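Local coordinates for protein branched-chain alpha-ketoacid decarboxylase (Lactococcus lactis, PDB 2VBF) that probably decarboxylates branched-chain and aromatic alpha-keto acids to aldehydes, using thiamine diphosphate and one magnesium ion per subunit, at residues A[30-35]-A[52-57]; A[40-45]-A[80-85]; A[435-440]-A[444-449]. All blocks are in the same frame, centred on the assembly; numbering follows the deposited sequence.

All three are mainly buried; contact 1 lies farther out, its centre about 25 Å from the chain centre, against about 11 Å for the others. Contact 1 is apolar: two helices meet through leucines and one phenylalanine, while helix 52-60 also turns a polar side to the second subunit. Contact 2 joins a strand to a helix through an aromatic pair and a bonded tyrosine hydroxyl. Contact 3 also pairs helix with strand, but almost wholly by polar groups. Contacts 1 and 2 use the two faces of the N-terminal sheet: Leu32 packs on Ile43, while Phe44 turns to Tyr82. Contact 3 lies in the C-terminal cofactor-binding region and meets contact 2 through Thr85 and Ser437.

Contact 1: residues A[30-35]-A[52-57]; sequences YLLDRL and LQFLDQ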
loop_
_atom_site.group_PDB
_atom_site.type_symbol
_atom_site.label_atom_id
_atom_site.label_comp_id
_atom_site.label_asym_id
_atom_site.label_seq_id
_atom_site.Cartn_x
_atom_site.Cartn_y
_atom_site.Cartn_z
ATOM N N TYR A 30 -4.874 26.877 -11.759
ATOM C CA TYR A 30 -6.209 26.514 -12.246
ATOM C C TYR A 30 -6.779 25.319 -11.475
ATOM O O TYR A 30 -7.913 25.362 -10.965
ATOM C CB TYR A 30 -6.159 26.207 -13.739
ATOM C CG TYR A 30 -7.518 26.124 -14.409
ATOM C CD1 TYR A 30 -8.043 27.217 -15.089
ATOM C CD2 TYR A 30 -8.274 24.958 -14.372
ATOM C CE1 TYR A 30 -9.272 27.152 -15.702
ATOM C CE2 TYR A 30 -9.514 24.885 -14.985
ATOM C CZ TYR A 30 -10.012 25.989 -15.646
ATOM O OH TYR A 30 -11.243 25.948 -16.268
ATOM N N LEU A 31 -5.964 24.272 -11.375
ATOM C CA LEU A 31 -6.330 23.066 -10.631
ATOM C C LEU A 31 -6.637 23.377 -9.173
ATOM O O LEU A 31 -7.678 22.968 -8.656
ATOM C CB LEU A 31 -5.226 22.021 -10.749
ATOM C CG LEU A 31 -5.418 20.675 -10.051
ATOM C CD1 LEU A 31 -6.791 20.088 -10.357
ATOM C CD2 LEU A 31 -4.302 19.708 -10.489
ATOM N N LEU A 32 -5.763 24.152 -8.526
ATOM C CA LEU A 32 -5.945 24.473 -7.125
ATOM C C LEU A 32 -7.182 25.370 -6.916
ATOM O O LEU A 32 -7.905 25.213 -5.933
ATOM C CB LEU A 32 -4.661 25.085 -6.540
ATOM C CG LEU A 32 -3.454 24.122 -6.448
ATOM C CD1 LEU A 32 -2.189 24.853 -6.066
ATOM C CD2 LEU A 32 -3.748 23.005 -5.453
ATOM N N ASP A 33 -7.448 26.271 -7.862
ATOM C CA ASP A 33 -8.657 27.086 -7.806
ATOM C C ASP A 33 -9.910 26.204 -7.856
ATOM O O ASP A 33 -10.839 26.394 -7.064
ATOM C CB ASP A 33 -8.692 28.115 -8.935
ATOM C CG ASP A 33 -7.934 29.404 -8.602
ATOM O OD1 ASP A 33 -7.483 29.585 -7.458
ATOM O OD2 ASP A 33 -7.796 30.252 -9.503
ATOM N N ARG A 34 -9.919 25.229 -8.766
ATOM C CA ARG A 34 -11.054 24.315 -8.896
ATOM C C ARG A 34 -11.229 23.456 -7.647
ATOM O O ARG A 34 -12.349 23.240 -7.207
ATOM C CB ARG A 34 -10.916 23.417 -10.122
ATOM C CG ARG A 34 -11.080 24.129 -11.470
ATOM C CD ARG A 34 -12.373 24.947 -11.546
ATOM N NE ARG A 34 -12.830 25.147 -12.922
ATOM C CZ ARG A 34 -13.903 25.863 -13.266
ATOM N NH1 ARG A 34 -14.624 26.489 -12.351
ATOM N NH2 ARG A 34 -14.250 25.977 -14.539
ATOM N N LEU A 35 -10.124 22.972 -7.075
ATOM C CA LEU A 35 -10.197 22.225 -5.815
ATOM C C LEU A 35 -10.777 23.084 -4.692
ATOM O O LEU A 35 -11.613 22.621 -3.920
ATOM C CB LEU A 35 -8.828 21.653 -5.422
ATOM C CG LEU A 35 -8.214 20.650 -6.402
ATOM C CD1 LEU A 35 -6.871 20.182 -5.835
ATOM C CD2 LEU A 35 -9.146 19.456 -6.705
ATOM N N LEU A 52 7.232 18.107 -6.988
ATOM C CA LEU A 52 7.708 19.135 -6.057
ATOM C C LEU A 52 7.347 20.552 -6.495
ATOM O O LEU A 52 7.004 21.373 -5.657
ATOM C CB LEU A 52 9.217 19.016 -5.823
ATOM C CG LEU A 52 9.691 17.707 -5.180
ATOM C CD1 LEU A 52 11.208 17.741 -4.972
ATOM C CD2 LEU A 52 8.986 17.384 -3.863
ATOM N N GLN A 53 7.400 20.829 -7.798
ATOM C CA GLN A 53 7.075 22.158 -8.318
ATOM C C GLN A 53 5.592 22.481 -8.055
ATOM O O GLN A 53 5.249 23.585 -7.634
ATOM C CB GLN A 53 7.415 22.243 -9.813
ATOM C CG GLN A 53 8.922 22.315 -10.159
ATOM C CD GLN A 53 9.657 20.990 -9.979
ATOM O OE1 GLN A 53 9.518 20.333 -8.950
ATOM N NE2 GLN A 53 10.443 20.597 -10.975
ATOM N N PHE A 54 4.712 21.510 -8.299
ATOM C CA PHE A 54 3.298 21.676 -7.998
ATOM C C PHE A 54 3.100 21.821 -6.486
ATOM O O PHE A 54 2.286 22.619 -6.042
ATOM C CB PHE A 54 2.476 20.508 -8.562
ATOM C CG PHE A 54 1.001 20.585 -8.247
ATOM C CD1 PHE A 54 0.236 21.672 -8.660
ATOM C CD2 PHE A 54 0.372 19.565 -7.539
ATOM C CE1 PHE A 54 -1.109 21.741 -8.365
ATOM C CE2 PHE A 54 -0.965 19.630 -7.245
ATOM C CZ PHE A 54 -1.720 20.714 -7.654
ATOM N N LEU A 55 3.847 21.049 -5.694
ATOM C CA LEU A 55 3.816 21.189 -4.232
ATOM C C LEU A 55 4.103 22.622 -3.781
ATOM O O LEU A 55 3.408 23.140 -2.899
ATOM C CB LEU A 55 4.778 20.212 -3.535
ATOM C CG LEU A 55 4.110 19.037 -2.829
ATOM C CD1 LEU A 55 5.165 18.042 -2.345
ATOM C CD2 LEU A 55 3.232 19.511 -1.690
ATOM N N ASP A 56 5.081 23.270 -4.409
ATOM C CA ASP A 56 5.395 24.665 -4.083
ATOM C C ASP A 56 4.135 25.512 -4.203
ATOM O O ASP A 56 3.900 26.396 -3.390
ATOM C CB ASP A 56 6.455 25.230 -5.027
ATOM C CG ASP A 56 7.833 24.634 -4.804
ATOM O OD1 ASP A 56 8.128 24.151 -3.690
ATOM O OD2 ASP A 56 8.628 24.669 -5.763
ATOM N N GLN A 57 3.331 25.231 -5.230
ATOM C CA GLN A 57 2.099 25.996 -5.475
ATOM C C GLN A 57 1.069 25.770 -4.389
ATOM O O GLN A 57 0.351 26.701 -4.005
ATOM C CB GLN A 57 1.519 25.666 -6.859
ATOM C CG GLN A 57 2.489 25.980 -7.984
ATOM C CD GLN A 57 1.946 25.649 -9.355
ATOM O OE1 GLN A 57 1.735 24.480 -9.685
ATOM N NE2 GLN A 57 1.770 26.669 -10.187
#
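Phe54 reaches across from one helix to Leu31 and Leu32 of the other, and this is the tight part of the contact. Its ring carbon CZ lies 3.8 Å from Leu32 CD2. Leu31 CD2 approaches the same CZ at 4.0 Å. Both methyls come at the ring obliquely. Leu32 and Phe54 point at each other from opposite directions, whereas Leu31 crosses the phenylalanine at about a right angle. Phe54 extends this far because CG is trans to the main-chain N (chi1 178°), which swings the ring out of its helix. Leu32 CG and CD2 face the ring. Leu32 CD1 lies between Phe54 CE1 and Gln57, 3.8 Å from Gln57 O and 3.9 Å from Gln57 CB.

The helix axes stay 11.4 Å apart and cross at -50°, so long side chains span the gap and the shared surface is small. Helix 27-37 precedes strand 42-45 and helix 52-60 follows it. The second helix is the connection of a beta-alpha-beta crossover to strand 65-68. Both helices lie on one face of the parallel N-terminal sheet. Ile119 of strand 116-122 touches Leu31 and Phe54 there, and Leu92 of strand 89-94 also supports the phenylalanine.

Away from this apolar patch the packing gives way to polar groups. Gln57 is partly exposed. Its chain runs extended beyond CG, and NE2 makes a weak hydrogen bond to Thr26 OG1. Asp56, also partly exposed, takes no part in the leucine contact. Its carboxylate is hydrogen-bonded to His489, Gln493 and Tyr495 of the second subunit.

Contact 2: residues A[40-45]-A[80-85]; sequences IEEIFG and DGYART
The Phe44 and Tyr82 rings form an offset edge-to-face pair, with the edge of Phe44 directed at the face of Tyr82. The planes stand at 75° and the centroids are 5.5 Å apart. The closest atoms are Phe44 CE2 and Tyr82 CD1, at 3.7 Å. The edge of the tyrosine ring carries the polar partners, Glu42 OE1 and Glu41 N. Ile40 CG2 comes obliquely to the ring, 4.4 Å from Tyr82 CE2.

Two bonds grip the tyrosine hydroxyl. Glu41 N donates to Tyr82 OH at 3.0 Å with a fairly straight N-H...O angle of 160°. Tyr82 OH in turn donates to Glu42 OE1 at 2.7 Å, meeting that oxygen nearly in line with its C-O bond. The bend at chi2 of Glu42 (87°) folds the carboxylate back to the hydroxyl instead of letting it run outward. This short bond would be expected to favour the charged form of Glu42.

Strand 42-45 lies between strands 65-68 and 89-94 of the parallel sheet. Helix 72-86 connects those two neighbours in a beta-alpha-beta crossover that passes over strand 42-45, and Tyr82 joins the helix to the strand it crosses. Phe44 and Glu42 point toward this helix, while Ile43 points to the other face, where Leu32 packs.

A phenylalanine in place of Tyr82 lacks the hydroxyl, and would probably leave the Glu41 amide and Glu42 OE1 without their shared partner.

Glu41 has its own polar mate, with OE1 in a salt bridge to Lys86. Helix 430-440 closes over the same side: Ile439 touches Glu42 and Phe44, and Ala440 touches Tyr82.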
loop_
_atom_site.group_PDB
_atom_site.type_symbol
_atom_site.label_atom_id
_atom_site.label_comp_id
_atom_site.label_asym_id
_atom_site.label_seq_id
_atom_site.Cartn_x
_atom_site.Cartn_y
_atom_site.Cartn_z
ATOM N N ILE A 40 -12.364 21.961 -0.821
ATOM C CA ILE A 40 -11.155 21.326 -0.310
ATOM C C ILE A 40 -10.212 22.401 0.240
ATOM O O ILE A 40 -9.842 23.343 -0.467
ATOM C CB ILE A 40 -10.434 20.465 -1.399
ATOM C CG1 ILE A 40 -11.374 19.368 -1.925
ATOM C CG2 ILE A 40 -9.158 19.817 -0.838
ATOM C CD1 ILE A 40 -10.902 18.705 -3.222
ATOM N N GLU A 41 -9.828 22.228 1.504
ATOM C CA GLU A 41 -8.963 23.176 2.210
ATOM C C GLU A 41 -7.629 22.562 2.640
ATOM O O GLU A 41 -6.761 23.246 3.194
ATOM C CB GLU A 41 -9.726 23.716 3.420
ATOM C CG GLU A 41 -10.946 24.567 3.019
ATOM C CD GLU A 41 -11.866 24.902 4.182
ATOM O OE1 GLU A 41 -11.539 24.613 5.346
ATOM O OE2 GLU A 41 -12.945 25.466 3.925
ATOM N N GLU A 42 -7.474 21.262 2.381
ATOM C CA GLU A 42 -6.294 20.503 2.777
ATOM C C GLU A 42 -6.035 19.469 1.697
ATOM O O GLU A 42 -6.985 18.873 1.206
ATOM C CB GLU A 42 -6.531 19.779 4.117
ATOM C CG GLU A 42 -6.381 20.636 5.373
ATOM C CD GLU A 42 -7.640 21.380 5.798
ATOM O OE1 GLU A 42 -8.763 21.077 5.336
ATOM O OE2 GLU A 42 -7.508 22.281 6.651
ATOM N N ILE A 43 -4.763 19.258 1.342
ATOM C CA ILE A 43 -4.370 18.217 0.382
ATOM C C ILE A 43 -3.386 17.284 1.059
ATOM O O ILE A 43 -2.408 17.728 1.675
ATOM C CB ILE A 43 -3.743 18.806 -0.908
ATOM C CG1 ILE A 43 -4.770 19.706 -1.601
ATOM C CG2 ILE A 43 -3.241 17.710 -1.851
ATOM C CD1 ILE A 43 -4.330 20.304 -2.929
ATOM N N PHE A 44 -3.662 15.991 0.939
ATOM C CA PHE A 44 -2.807 14.959 1.534
ATOM C C PHE A 44 -1.829 14.393 0.513
ATOM O O PHE A 44 -1.862 14.740 -0.663
ATOM C CB PHE A 44 -3.678 13.878 2.153
ATOM C CG PHE A 44 -4.649 14.422 3.163
ATOM C CD1 PHE A 44 -4.217 14.762 4.440
ATOM C CD2 PHE A 44 -5.967 14.649 2.826
ATOM C CE1 PHE A 44 -5.106 15.296 5.372
ATOM C CE2 PHE A 44 -6.874 15.176 3.751
ATOM C CZ PHE A 44 -6.434 15.501 5.028
ATOM N N GLY A 45 -0.916 13.555 0.990
ATOM C CA GLY A 45 -0.041 12.802 0.103
ATOM C C GLY A 45 1.417 12.745 0.502
ATOM O O GLY A 45 1.779 13.007 1.642
ATOM N N ASP A 80 -10.046 9.775 1.778
ATOM C CA ASP A 80 -11.365 9.156 1.826
ATOM C C ASP A 80 -12.155 9.619 3.076
ATOM O O ASP A 80 -13.268 10.115 2.951
ATOM C CB ASP A 80 -11.201 7.627 1.743
ATOM C CG ASP A 80 -12.506 6.870 1.729
ATOM O OD1 ASP A 80 -13.325 7.036 2.651
ATOM O OD2 ASP A 80 -12.660 6.025 0.819
ATOM N N GLY A 81 -11.575 9.490 4.273
ATOM C CA GLY A 81 -12.207 10.010 5.482
ATOM C C GLY A 81 -12.566 11.486 5.407
ATOM O O GLY A 81 -13.651 11.900 5.806
ATOM N N TYR A 82 -11.646 12.285 4.885
ATOM C CA TYR A 82 -11.898 13.713 4.695
ATOM C C TYR A 82 -13.096 13.922 3.771
ATOM O O TYR A 82 -13.954 14.762 4.052
ATOM C CB TYR A 82 -10.652 14.354 4.114
ATOM C CG TYR A 82 -10.631 15.866 3.974
ATOM C CD1 TYR A 82 -10.040 16.666 4.941
ATOM C CD2 TYR A 82 -11.121 16.483 2.831
ATOM C CE1 TYR A 82 -9.962 18.058 4.793
ATOM C CE2 TYR A 82 -11.057 17.867 2.674
ATOM C CZ TYR A 82 -10.474 18.654 3.657
ATOM O OH TYR A 82 -10.393 20.044 3.489
ATOM N N ALA A 83 -13.172 13.134 2.694
ATOM C CA ALA A 83 -14.275 13.246 1.732
ATOM C C ALA A 83 -15.615 12.914 2.376
ATOM O O ALA A 83 -16.623 13.559 2.086
ATOM C CB ALA A 83 -14.032 12.353 0.513
ATOM N N ARG A 84 -15.631 11.904 3.245
ATOM C CA ARG A 84 -16.856 11.533 3.943
ATOM C C ARG A 84 -17.465 12.688 4.750
ATOM O O ARG A 84 -18.672 12.724 4.943
ATOM C CB ARG A 84 -16.631 10.321 4.837
ATOM C CG ARG A 84 -16.457 9.068 4.015
ATOM C CD ARG A 84 -16.056 7.893 4.876
ATOM N NE ARG A 84 -15.787 6.688 4.091
ATOM C CZ ARG A 84 -16.428 5.533 4.211
ATOM N NH1 ARG A 84 -17.461 5.409 5.012
ATOM N NH2 ARG A 84 -16.038 4.490 3.491
ATOM N N THR A 85 -16.622 13.604 5.216
ATOM C CA THR A 85 -17.054 14.700 6.065
ATOM C C THR A 85 -17.108 16.047 5.335
ATOM O O THR A 85 -18.102 16.784 5.468
ATOM C CB THR A 85 -16.166 14.754 7.315
ATOM O OG1 THR A 85 -16.500 13.632 8.142
ATOM C CG2 THR A 85 -16.391 16.037 8.116
#

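Contact 3: residues A[435-440]-A[444-449]; sequences LGSQIA and SRHLLF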
loop_
_atom_site.group_PDB
_atom_site.type_symbol
_atom_site.label_atom_id
_atom_site.label_comp_id
_atom_site.label_asym_id
_atom_site.label_seq_id
_atom_site.Cartn_x
_atom_site.Cartn_y
_atom_site.Cartn_z
ATOM N N LEU A 435 -8.426 10.541 11.094
ATOM C CA LEU A 435 -7.642 11.772 11.142
ATOM C C LEU A 435 -8.087 12.717 10.040
ATOM O O LEU A 435 -8.231 13.918 10.270
ATOM C CB LEU A 435 -6.144 11.508 11.004
ATOM C CG LEU A 435 -5.521 10.619 12.086
ATOM C CD1 LEU A 435 -4.019 10.482 11.850
ATOM C CD2 LEU A 435 -5.788 11.136 13.482
ATOM N N GLY A 436 -8.291 12.185 8.841
ATOM C CA GLY A 436 -8.757 13.008 7.715
ATOM C C GLY A 436 -10.106 13.661 7.975
ATOM O O GLY A 436 -10.307 14.851 7.720
ATOM N N SER A 437 -11.037 12.865 8.472
ATOM C CA SER A 437 -12.365 13.339 8.830
ATOM C C SER A 437 -12.283 14.378 9.963
ATOM O O SER A 437 -12.976 15.395 9.926
ATOM C CB SER A 437 -13.250 12.164 9.234
ATOM O OG SER A 437 -14.570 12.590 9.533
ATOM N N GLN A 438 -11.427 14.136 10.949
ATOM C CA GLN A 438 -11.221 15.088 12.051
ATOM C C GLN A 438 -10.694 16.439 11.579
ATOM O O GLN A 438 -11.099 17.476 12.116
ATOM C CB GLN A 438 -10.286 14.500 13.110
ATOM C CG GLN A 438 -10.047 15.387 14.329
ATOM C CD GLN A 438 -11.310 15.674 15.125
ATOM O OE1 GLN A 438 -11.602 14.983 16.098
ATOM N NE2 GLN A 438 -12.067 16.695 14.704
ATOM N N ILE A 439 -9.788 16.422 10.596
ATOM C CA ILE A 439 -9.265 17.634 9.955
ATOM C C ILE A 439 -10.395 18.344 9.202
ATOM O O ILE A 439 -10.512 19.578 9.254
ATOM C CB ILE A 439 -8.090 17.293 8.998
ATOM C CG1 ILE A 439 -6.854 16.879 9.812
ATOM C CG2 ILE A 439 -7.756 18.480 8.084
ATOM C CD1 ILE A 439 -5.758 16.158 9.015
ATOM N N ALA A 440 -11.235 17.554 8.528
ATOM C CA ALA A 440 -12.361 18.083 7.744
ATOM C C ALA A 440 -13.374 18.872 8.594
ATOM O O ALA A 440 -13.887 19.902 8.151
ATOM C CB ALA A 440 -13.074 16.929 6.997
ATOM N N SER A 444 -16.273 18.556 15.263
ATOM C CA SER A 444 -16.901 17.271 15.575
ATOM C C SER A 444 -15.828 16.368 16.163
ATOM O O SER A 444 -14.903 15.989 15.456
ATOM C CB SER A 444 -17.521 16.627 14.328
ATOM O OG SER A 444 -18.074 15.360 14.645
ATOM N N ARG A 445 -15.941 16.057 17.456
ATOM C CA ARG A 445 -14.939 15.242 18.157
ATOM C C ARG A 445 -15.010 13.815 17.635
ATOM O O ARG A 445 -16.040 13.165 17.744
ATOM C CB ARG A 445 -15.149 15.237 19.679
ATOM C CG ARG A 445 -13.977 14.637 20.506
ATOM C CD ARG A 445 -13.033 15.726 20.953
ATOM N NE ARG A 445 -11.750 15.272 21.498
ATOM C CZ ARG A 445 -11.428 15.239 22.792
ATOM N NH1 ARG A 445 -12.314 15.563 23.730
ATOM N NH2 ARG A 445 -10.208 14.862 23.159
ATOM N N HIS A 446 -13.889 13.340 17.108
ATOM C CA HIS A 446 -13.785 11.985 16.595
ATOM C C HIS A 446 -13.337 10.990 17.652
ATOM O O HIS A 446 -12.337 11.215 18.359
ATOM C CB HIS A 446 -12.859 11.942 15.385
ATOM C CG HIS A 446 -13.485 12.504 14.149
ATOM N ND1 HIS A 446 -14.028 13.775 14.108
ATOM C CD2 HIS A 446 -13.661 11.976 12.913
ATOM C CE1 HIS A 446 -14.507 14.002 12.894
ATOM N NE2 HIS A 446 -14.312 12.921 12.155
ATOM N N LEU A 447 -14.094 9.905 17.733
ATOM C CA LEU A 447 -13.798 8.757 18.561
ATOM C C LEU A 447 -13.517 7.579 17.629
ATOM O O LEU A 447 -14.394 7.166 16.869
ATOM C CB LEU A 447 -14.989 8.435 19.463
ATOM C CG LEU A 447 -15.161 9.314 20.715
ATOM C CD1 LEU A 447 -15.491 10.763 20.372
ATOM C CD2 LEU A 447 -16.226 8.719 21.598
ATOM N N LEU A 448 -12.278 7.078 17.672
ATOM C CA LEU A 448 -11.834 5.935 16.863
ATOM C C LEU A 448 -11.763 4.654 17.676
ATOM O O LEU A 448 -11.155 4.629 18.739
ATOM C CB LEU A 448 -10.446 6.205 16.283
ATOM C CG LEU A 448 -9.766 5.062 15.519
ATOM C CD1 LEU A 448 -10.583 4.696 14.266
ATOM C CD2 LEU A 448 -8.340 5.418 15.164
ATOM N N PHE A 449 -12.354 3.596 17.130
ATOM C CA PHE A 449 -12.221 2.260 17.658
ATOM C C PHE A 449 -11.564 1.406 16.587
ATOM O O PHE A 449 -12.166 1.137 15.540
ATOM C CB PHE A 449 -13.584 1.705 18.043
ATOM C CG PHE A 449 -14.269 2.525 19.112
ATOM C CD1 PHE A 449 -14.031 2.269 20.454
ATOM C CD2 PHE A 449 -15.092 3.579 18.770
ATOM C CE1 PHE A 449 -14.631 3.038 21.438
ATOM C CE2 PHE A 449 -15.697 4.349 19.754
ATOM C CZ PHE A 449 -15.462 4.075 21.087
#
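Gln438 points its CG away from its own backbone nitrogen (chi1 -178°) and then bends at chi2 (62°), which lays its amide beside His446 and the strand backbone. Ser437 OG is turned the same way and meets the other end of the imidazole.

The amide works through both its ends. Gln438 OE1 accepts from His446 N at 3.0 Å, with an N-H...O angle of 155°; the donor is tilted from the carbonyl plane. Gln438 NE2 donates to Ser444 O at 3.0 Å. Ser444 O takes a second bond, from His446 ND1 at 2.7 Å. The two donors reach it from opposite faces of its carbonyl plane.

His446 is thus held at both ring nitrogens. His446 NE2 is hydrogen-bonded to Ser437 OG at 2.7 Å, in the plane of the ring. Ser444 O also lies near that plane, so the two bonds should resist rotation of the imidazole. Gln438 CB sits over one ring face, 4.0 Å from the centroid of His446, in a CH-pi contact. These bonds satisfy polar groups in a buried place.

Ser437 OG is also hydrogen-bonded to Thr85 OG1, which ties the contact to helix 72-86. A short turn joins helix 430-440 to strand 445-451, and the two run nearly antiparallel. The helix belongs to a crossover from strand 417-419. Strand 445-451 lies inside the parallel sheet between strands 394-398 and 473-478, and helix 430-440 packs between this sheet and helix 72-86 of the N-terminal region.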